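Local coordinates for uncharacterized protein (Sus scrofa, PDB 5BNF) that is the porcine form of CD38, a disulfide-bonded member of the ADP-ribosyl cyclase family that joins a helical part to a four-stranded parallel beta-sheet, at residues Ile105-Ser110 with Val138-Leu143; Leu142-Phe147 with Arg175-Ser180. All blocks are in the same frame, centred on the assembly; numbering follows the deposited sequence.

Contact 1. Residues Ile105-Ser110 with Val138-Leu143; sequences IADDLS and VFWNLL
Ala-106 and Trp-140 bring the two backbones to within 8.9 Å, CA to CA, where helix 101-106 gives out and a type II beta turn, Ala-106 to Leu-109, faces one flank of helix 135-149. This is the helical part of the ADP-ribosyl cyclase fold. The turn is closed by Leu-109 N bonding back to Ala-106 O, and Asp-107 is the first residue to leave helical geometry.

Two neighbouring aromatic residues of the long helix meet it. The methyl of Ala-106 points at them: its CB lies 3.5 Å from Phe-139 CE2 and 3.9 Å from Trp-140 CZ2. Trp-140 CG is anti to its own carbonyl carbon (chi1 -70°), which carries the indole over to the turn, and the benzo rim ends at the backbone. Asp-107 N sits at that rim, close to the ring plane and 3.7 Å from Trp-140 CZ2. The two aromatics also pack on each other, with Phe-139 CE2 poised 3.8 Å above the Trp-140 ring plane, over its centre. Further out, Phe-139 meets Trp-111 and Tyr-58 edge-to-face and also touches Phe-41, so Ala-106 adds a methyl to an aromatic cluster.

No direct hydrogen bond crosses the gap. A water lies between the segments; its link to Trp-140 NE1 is doubtful, but it donates to Leu-109 O over 3.0 Å.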
loop_
_atom_site.group_PDB
_atom_site.type_symbol
_atom_site.label_atom_id
_atom_site.label_comp_id
_atom_site.label_asym_id
_atom_site.label_seq_id
_atom_site.Cartn_x
_atom_site.Cartn_y
_atom_site.Cartn_z
ATOM N N ILE A 105 -6.052 -3.918 8.389
ATOM C CA ILE A 105 -5.941 -3.655 9.813
ATOM C C ILE A 105 -5.032 -2.477 10.147
ATOM O O ILE A 105 -5.293 -1.745 11.101
ATOM C CB ILE A 105 -5.447 -4.900 10.562
ATOM C CG1 ILE A 105 -3.998 -5.194 10.195
ATOM C CG2 ILE A 105 -6.314 -6.096 10.203
ATOM C CD1 ILE A 105 -3.361 -6.248 11.073
ATOM N N ALA A 106 -3.984 -2.276 9.352
ATOM C CA ALA A 106 -3.044 -1.188 9.603
ATOM C C ALA A 106 -3.514 0.168 9.082
ATOM O O ALA A 106 -3.095 1.214 9.581
ATOM C CB ALA A 106 -1.695 -1.535 8.999
ATOM N N ASP A 107 -4.399 0.142 8.093
ATOM C CA ASP A 107 -4.910 1.360 7.480
ATOM C C ASP A 107 -5.211 2.517 8.437
ATOM O O ASP A 107 -5.914 2.348 9.431
ATOM C CB ASP A 107 -6.154 1.027 6.659
ATOM C CG ASP A 107 -6.588 2.174 5.776
ATOM O OD1 ASP A 107 -5.714 2.785 5.124
ATOM O OD2 ASP A 107 -7.801 2.460 5.725
ATOM N N ASP A 108 -4.663 3.688 8.111
ATOM C CA ASP A 108 -4.839 4.923 8.878
ATOM C C ASP A 108 -4.203 4.970 10.265
ATOM O O ASP A 108 -4.265 5.993 10.940
ATOM C CB ASP A 108 -6.326 5.262 9.010
ATOM C CG ASP A 108 -6.939 5.714 7.699
ATOM O OD1 ASP A 108 -6.284 6.506 6.983
ATOM O OD2 ASP A 108 -8.077 5.292 7.391
ATOM N N LEU A 109 -3.581 3.883 10.691
ATOM C CA LEU A 109 -2.974 3.857 12.016
ATOM C C LEU A 109 -1.547 4.409 12.070
ATOM O O LEU A 109 -0.887 4.559 11.041
ATOM C CB LEU A 109 -2.995 2.424 12.544
ATOM C CG LEU A 109 -4.300 1.863 13.127
ATOM C CD1 LEU A 109 -5.506 2.252 12.305
ATOM C CD2 LEU A 109 -4.161 0.352 13.211
ATOM N N SER A 110 -1.094 4.721 13.281
ATOM C CA SER A 110 0.256 5.228 13.516
ATOM C C SER A 110 0.907 4.415 14.627
ATOM O O SER A 110 0.286 4.154 15.654
ATOM C CB SER A 110 0.220 6.699 13.932
ATOM O OG SER A 110 0.088 7.542 12.802
ATOM N N VAL A 138 8.246 1.825 6.440
ATOM C CA VAL A 138 8.819 0.568 6.002
ATOM C C VAL A 138 7.721 -0.453 5.797
ATOM O O VAL A 138 7.729 -1.207 4.829
ATOM C CB VAL A 138 9.837 0.043 7.000
ATOM C CG1 VAL A 138 10.147 -1.414 6.716
ATOM C CG2 VAL A 138 11.112 0.886 6.892
ATOM N N PHE A 139 6.770 -0.462 6.714
ATOM C CA PHE A 139 5.654 -1.368 6.614
ATOM C C PHE A 139 4.951 -1.156 5.272
ATOM O O PHE A 139 4.960 -2.026 4.402
ATOM C CB PHE A 139 4.666 -1.104 7.738
ATOM C CG PHE A 139 3.395 -1.867 7.590
ATOM C CD1 PHE A 139 3.360 -3.224 7.847
ATOM C CD2 PHE A 139 2.239 -1.239 7.147
ATOM C CE1 PHE A 139 2.182 -3.952 7.658
ATOM C CE2 PHE A 139 1.062 -1.959 6.957
ATOM C CZ PHE A 139 1.034 -3.315 7.213
ATOM N N TRP A 140 4.353 0.017 5.114
ATOM C CA TRP A 140 3.634 0.339 3.893
ATOM C C TRP A 140 4.460 0.165 2.628
ATOM O O TRP A 140 3.937 -0.242 1.594
ATOM C CB TRP A 140 3.079 1.757 3.985
ATOM C CG TRP A 140 1.962 1.858 4.971
ATOM C CD1 TRP A 140 1.979 2.510 6.165
ATOM C CD2 TRP A 140 0.663 1.278 4.850
ATOM N NE1 TRP A 140 0.770 2.375 6.799
ATOM C CE2 TRP A 140 -0.059 1.623 6.010
ATOM C CE3 TRP A 140 0.035 0.502 3.870
ATOM C CZ2 TRP A 140 -1.377 1.218 6.222
ATOM C CZ3 TRP A 140 -1.276 0.099 4.079
ATOM C CH2 TRP A 140 -1.968 0.459 5.245
ATOM N N ASN A 141 5.751 0.461 2.713
ATOM C CA ASN A 141 6.642 0.317 1.572
ATOM C C ASN A 141 6.770 -1.147 1.188
ATOM O O ASN A 141 6.765 -1.490 0.008
ATOM C CB ASN A 141 8.019 0.863 1.910
ATOM C CG ASN A 141 8.516 1.839 0.885
ATOM O OD1 ASN A 141 8.817 1.469 -0.252
ATOM N ND2 ASN A 141 8.601 3.106 1.277
ATOM N N LEU A 142 6.882 -2.008 2.195
ATOM C CA LEU A 142 7.008 -3.442 1.969
ATOM C C LEU A 142 5.688 -4.073 1.497
ATOM O O LEU A 142 5.677 -4.919 0.606
ATOM C CB LEU A 142 7.476 -4.127 3.253
ATOM C CG LEU A 142 7.532 -5.653 3.246
ATOM C CD1 LEU A 142 8.403 -6.141 2.082
ATOM C CD2 LEU A 142 8.076 -6.140 4.581
ATOM N N LEU A 143 4.581 -3.655 2.098
ATOM C CA LEU A 143 3.275 -4.183 1.743
ATOM C C LEU A 143 3.010 -3.921 0.264
ATOM O O LEU A 143 2.568 -4.802 -0.472
ATOM C CB LEU A 143 2.186 -3.513 2.586
ATOM C CG LEU A 143 0.904 -4.339 2.666
ATOM C CD1 LEU A 143 1.259 -5.738 3.159
ATOM C CD2 LEU A 143 -0.109 -3.672 3.597
HETATM O O HOH W 1 -0.512 4.127 8.080
#

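Contact 2. Residues Leu142-Phe147 with Arg175-Ser180; sequences LLSKRF and RVEVHS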
loop_
_atom_site.group_PDB
_atom_site.type_symbol
_atom_site.label_atom_id
_atom_site.label_comp_id
_atom_site.label_asym_id
_atom_site.label_seq_id
_atom_site.Cartn_x
_atom_site.Cartn_y
_atom_site.Cartn_z
ATOM N N LEU A 142 6.882 -2.008 2.195
ATOM C CA LEU A 142 7.008 -3.442 1.969
ATOM C C LEU A 142 5.688 -4.073 1.497
ATOM O O LEU A 142 5.677 -4.919 0.606
ATOM C CB LEU A 142 7.476 -4.127 3.253
ATOM C CG LEU A 142 7.532 -5.653 3.246
ATOM C CD1 LEU A 142 8.403 -6.141 2.082
ATOM C CD2 LEU A 142 8.076 -6.140 4.581
ATOM N N LEU A 143 4.581 -3.655 2.098
ATOM C CA LEU A 143 3.275 -4.183 1.743
ATOM C C LEU A 143 3.010 -3.921 0.264
ATOM O O LEU A 143 2.568 -4.802 -0.472
ATOM C CB LEU A 143 2.186 -3.513 2.586
ATOM C CG LEU A 143 0.904 -4.339 2.666
ATOM C CD1 LEU A 143 1.259 -5.738 3.159
ATOM C CD2 LEU A 143 -0.109 -3.672 3.597
ATOM N N SER A 144 3.303 -2.697 -0.161
ATOM C CA SER A 144 3.107 -2.301 -1.543
ATOM C C SER A 144 3.972 -3.140 -2.462
ATOM O O SER A 144 3.501 -3.641 -3.483
ATOM C CB SER A 144 3.440 -0.823 -1.708
ATOM O OG SER A 144 2.498 -0.024 -1.013
ATOM N N LYS A 145 5.236 -3.306 -2.093
ATOM C CA LYS A 145 6.150 -4.101 -2.895
ATOM C C LYS A 145 5.611 -5.515 -3.075
ATOM O O LYS A 145 5.587 -6.034 -4.184
ATOM C CB LYS A 145 7.527 -4.164 -2.241
ATOM C CG LYS A 145 8.504 -5.043 -2.993
ATOM C CD LYS A 145 9.744 -4.266 -3.386
ATOM C CE LYS A 145 10.999 -4.963 -2.887
ATOM N NZ LYS A 145 11.049 -5.037 -1.398
ATOM N N ARG A 146 5.192 -6.137 -1.979
ATOM C CA ARG A 146 4.647 -7.495 -2.030
ATOM C C ARG A 146 3.388 -7.540 -2.887
ATOM O O ARG A 146 3.241 -8.412 -3.736
ATOM C CB ARG A 146 4.300 -7.999 -0.625
ATOM C CG ARG A 146 5.489 -8.387 0.240
ATOM C CD ARG A 146 6.177 -9.633 -0.284
ATOM N NE ARG A 146 7.494 -9.343 -0.836
ATOM C CZ ARG A 146 8.611 -9.283 -0.119
ATOM N NH1 ARG A 146 9.765 -9.008 -0.714
ATOM N NH2 ARG A 146 8.576 -9.513 1.188
ATOM N N PHE A 147 2.483 -6.592 -2.651
ATOM C CA PHE A 147 1.223 -6.506 -3.382
ATOM C C PHE A 147 1.473 -6.458 -4.889
ATOM O O PHE A 147 0.763 -7.090 -5.657
ATOM C CB PHE A 147 0.453 -5.258 -2.927
ATOM C CG PHE A 147 -0.977 -5.191 -3.419
ATOM C CD1 PHE A 147 -1.904 -6.160 -3.050
ATOM C CD2 PHE A 147 -1.409 -4.123 -4.205
ATOM C CE1 PHE A 147 -3.241 -6.068 -3.449
ATOM C CE2 PHE A 147 -2.741 -4.022 -4.610
ATOM C CZ PHE A 147 -3.660 -4.997 -4.227
ATOM N N ARG A 175 7.588 4.844 -7.975
ATOM C CA ARG A 175 8.956 4.504 -7.627
ATOM C C ARG A 175 9.074 3.071 -7.103
ATOM O O ARG A 175 10.126 2.439 -7.220
ATOM C CB ARG A 175 9.467 5.493 -6.590
ATOM C CG ARG A 175 10.969 5.541 -6.451
ATOM C CD ARG A 175 11.335 5.398 -4.993
ATOM N NE ARG A 175 10.321 6.036 -4.166
ATOM C CZ ARG A 175 9.967 5.612 -2.960
ATOM N NH1 ARG A 175 10.553 4.548 -2.430
ATOM N NH2 ARG A 175 9.002 6.239 -2.301
ATOM N N VAL A 176 7.990 2.548 -6.540
ATOM C CA VAL A 176 8.017 1.192 -6.016
ATOM C C VAL A 176 7.145 0.179 -6.761
ATOM O O VAL A 176 7.654 -0.698 -7.449
ATOM C CB VAL A 176 7.608 1.174 -4.539
ATOM C CG1 VAL A 176 7.500 -0.257 -4.048
ATOM C CG2 VAL A 176 8.625 1.937 -3.722
ATOM N N GLU A 177 5.832 0.317 -6.621
ATOM C CA GLU A 177 4.888 -0.606 -7.225
ATOM C C GLU A 177 5.063 -0.930 -8.703
ATOM O O GLU A 177 5.253 -2.090 -9.037
ATOM C CB GLU A 177 3.462 -0.135 -6.936
ATOM C CG GLU A 177 3.173 -0.124 -5.452
ATOM C CD GLU A 177 1.881 0.574 -5.099
ATOM O OE1 GLU A 177 1.631 1.676 -5.628
ATOM O OE2 GLU A 177 1.118 0.030 -4.279
ATOM N N VAL A 178 5.024 0.065 -9.587
ATOM C CA VAL A 178 5.177 -0.220 -11.018
ATOM C C VAL A 178 6.370 -1.115 -11.338
ATOM O O VAL A 178 6.263 -2.009 -12.172
ATOM C CB VAL A 178 5.350 1.057 -11.888
ATOM C CG1 VAL A 178 4.894 0.770 -13.316
ATOM C CG2 VAL A 178 4.571 2.202 -11.320
ATOM N N HIS A 179 7.501 -0.868 -10.680
ATOM C CA HIS A 179 8.722 -1.642 -10.920
ATOM C C HIS A 179 8.680 -3.042 -10.335
ATOM O O HIS A 179 9.440 -3.900 -10.749
ATOM C CB HIS A 179 9.940 -0.903 -10.352
ATOM C CG HIS A 179 10.153 0.452 -10.944
ATOM N ND1 HIS A 179 10.706 0.641 -12.193
ATOM C CD2 HIS A 179 9.829 1.685 -10.485
ATOM C CE1 HIS A 179 10.712 1.930 -12.479
ATOM N NE2 HIS A 179 10.185 2.586 -11.460
ATOM N N SER A 180 7.800 -3.276 -9.370
ATOM C CA SER A 180 7.707 -4.596 -8.760
ATOM C C SER A 180 6.727 -5.521 -9.473
ATOM O O SER A 180 6.532 -6.655 -9.056
ATOM C CB SER A 180 7.322 -4.478 -7.282
ATOM O OG SER A 180 8.388 -3.927 -6.525
#
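Lys-145 and Glu-177 stand 5.7 Å apart, CA to CA, where helix 135-149 runs beside helix 172-180, the helix of the beta-alpha-beta connection between parallel strands 153-160 and 186-194. The short axes approach to 8.4 Å and cross at only -21°, and the second helix widens into a pi-type turn at 175-177.

The buried side belongs to Ser-144 and Glu-177. The Glu-177 chain runs out straight past CG (chi2 169°) and lies alongside the serine: its CG packs 3.8 Å from Ser-144 CB, and OE2 stops 3.5 Å from Ser-144 OG. No hydrogen bond joins that last pair; the hydroxyl bonds instead to Trp-140 O one turn back in its own helix.

Lys-145, Val-176 and Ser-180 form the partly exposed side. Val-176 fits loosely, its CG1 4.2 Å from Lys-145 CA. The lysine chain leaves with CG anti to the backbone N (chi1 177°), then bends, leading the ammonium away to a salt bridge with Glu-55. Of the lysine side chain, it is the CB-to-CD part that lies against this helix. One local close point remains here: Ser-180 OG, weakly bonded to Val-176 O, lies 3.4 Å from Lys-145 CD.

From the N terminus, the two contacts close successive loops, each with 27 residues between its segments. Residues 105-110 lead into a mostly irregular excursion, cross-linked by the Cys-112 to Cys-125 disulfide, that returns to 138-143 in contact 1. Contact 2 starts on the same helix, and its loop takes in strand 153-160 before coming back at 175-180. The connections follow one another along the chain, neither containing the other, and the contacts share Leu-142 and Leu-143. Helix 135-149 is thus common to both, joining the end of helix 101-106 to the crossover helix of the parallel sheet. The contact centres lie about 13 Å apart, and Asn-141, on the 138-143 segment, packs its OD1 3.5 Å from Val-176 CG2.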